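Local coordinates for tube-forming protein in Mycobacterial Envelpe, TiME (Mycolicibacterium smegmatis, PDB 7CU9), which probably forms a tube-shaped channel across the mycobacterial outer envelope that may serve in protein secretion, at residues 44-49 / 107-112. Residues are numbered along the deposited sequence; the frame is centred on the assembly and turned at random.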
# COMPACT_ATOMS: atom_id res chain seq x y z
N PRO B 44 -7.12 19.28 -23.10
CA PRO B 44 -6.82 18.15 -23.98
C PRO B 44 -5.39 17.59 -23.86
O PRO B 44 -5.21 16.43 -24.18
CB PRO B 44 -7.04 18.71 -25.40
CG PRO B 44 -6.88 20.21 -25.24
CD PRO B 44 -7.40 20.51 -23.85
N VAL B 45 -4.43 18.38 -23.38
CA VAL B 45 -3.01 17.92 -23.25
C VAL B 45 -2.91 16.87 -22.15
O VAL B 45 -1.89 16.17 -22.11
CB VAL B 45 -2.01 19.07 -23.02
CG1 VAL B 45 -2.04 20.07 -24.16
CG2 VAL B 45 -2.21 19.74 -21.66
N CYS B 46 -3.92 16.73 -21.29
CA CYS B 46 -3.90 15.73 -20.19
C CYS B 46 -4.64 14.45 -20.58
O CYS B 46 -4.64 13.51 -19.76
CB CYS B 46 -4.45 16.32 -18.90
SG CYS B 46 -3.28 17.47 -18.14
N ASN B 47 -5.20 14.37 -21.79
CA ASN B 47 -6.00 13.19 -22.21
C ASN B 47 -5.19 11.90 -21.99
O ASN B 47 -5.72 10.97 -21.35
CB ASN B 47 -6.46 13.29 -23.66
CG ASN B 47 -7.53 12.27 -23.97
OD1 ASN B 47 -8.71 12.50 -23.70
ND2 ASN B 47 -7.13 11.12 -24.49
N ASN B 48 -3.96 11.83 -22.48
CA ASN B 48 -3.20 10.56 -22.52
C ASN B 48 -2.44 10.33 -21.21
O ASN B 48 -1.71 9.34 -21.13
CB ASN B 48 -2.32 10.47 -23.77
CG ASN B 48 -3.14 10.44 -25.03
OD1 ASN B 48 -4.37 10.37 -24.99
ND2 ASN B 48 -2.47 10.49 -26.17
N TRP B 49 -2.66 11.18 -20.20
CA TRP B 49 -2.24 10.92 -18.80
C TRP B 49 -3.45 10.55 -17.93
O TRP B 49 -3.25 9.98 -16.85
CB TRP B 49 -1.50 12.13 -18.23
CG TRP B 49 -0.03 12.18 -18.51
CD1 TRP B 49 0.69 11.44 -19.41
CD2 TRP B 49 0.92 13.05 -17.87
NE1 TRP B 49 2.01 11.78 -19.37
CE2 TRP B 49 2.19 12.77 -18.43
CE3 TRP B 49 0.82 14.02 -16.87
CZ2 TRP B 49 3.34 13.44 -18.01
CZ3 TRP B 49 1.96 14.67 -16.45
CH2 TRP B 49 3.20 14.38 -17.02
N VAL B 107 2.83 16.77 -23.34
CA VAL B 107 3.76 17.88 -22.98
C VAL B 107 2.89 19.07 -22.59
O VAL B 107 2.03 19.47 -23.40
CB VAL B 107 4.74 18.20 -24.12
CG1 VAL B 107 5.65 19.38 -23.78
CG2 VAL B 107 5.58 16.99 -24.50
N GLY B 108 3.06 19.56 -21.36
CA GLY B 108 2.25 20.66 -20.80
C GLY B 108 1.22 20.19 -19.78
O GLY B 108 0.62 21.06 -19.12
N CYS B 109 0.99 18.89 -19.65
CA CYS B 109 0.01 18.36 -18.66
C CYS B 109 0.56 18.52 -17.24
O CYS B 109 -0.22 18.86 -16.34
CB CYS B 109 -0.34 16.91 -18.94
SG CYS B 109 -1.62 16.27 -17.81
N ALA B 110 1.86 18.27 -17.04
CA ALA B 110 2.50 18.39 -15.70
C ALA B 110 2.20 19.78 -15.14
O ALA B 110 2.44 20.78 -15.85
CB ALA B 110 3.98 18.13 -15.78
N GLY B 111 1.66 19.84 -13.92
CA GLY B 111 1.35 21.10 -13.23
C GLY B 111 -0.09 21.55 -13.45
O GLY B 111 -0.49 22.53 -12.81
N GLN B 112 -0.85 20.85 -14.29
CA GLN B 112 -2.25 21.21 -14.61
C GLN B 112 -3.23 20.45 -13.72
O GLN B 112 -3.00 19.25 -13.43
CB GLN B 112 -2.58 20.95 -16.08
CG GLN B 112 -1.78 21.83 -17.03
CD GLN B 112 -2.04 23.30 -16.79
OE1 GLN B 112 -3.18 23.74 -16.78
NE2 GLN B 112 -0.98 24.05 -16.56
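Cys46 and Cys109 are joined by a disulfide, SG to SG 2.1 Å with a chi3 of 112°, and their CA atoms, 5.0 Å apart, are the nearest CA pair between segments 44-49 and 107-112. Trp49 packs on this bridge. Its CB lies 4.2 Å from Cys109 SG; beyond CG, CD2 also neighbours that sulfur, and CE3 comes to 3.4 Å from it. Cys109 CB sits 3.7 Å above the ring plane, displaced toward the rim, whereas SG lies 55° off the normal of the six-membered ring, an oblique sulfur-aromatic contact. With SG anti to the Cys109 backbone N (chi1 -176°), the sulfur is directed to Cys46 SG and lies beside the Trp49 benzene ring. Farther out, Trp49 CZ3 meets Ala110 N at 3.6 Å, and CH2 lies 4.0 Å from Ala110 CB. Val45 adds an apolar flank, its CG2 4.3 Å from Cys109 CB. The type II turn Cys109-Gln112 is closed by Gln112 N bonding to Cys109 O. Phe128 of strand 123-129 touches both cysteines and Trp49, while Trp140 of strand 137-144 stacks on the indole. The disulfide thus ties the 3-10 turn 44-46, which leads into helix 47-50, to the loop between helix 92-103 and strand 113-118 in this PknH-like extracellular domain.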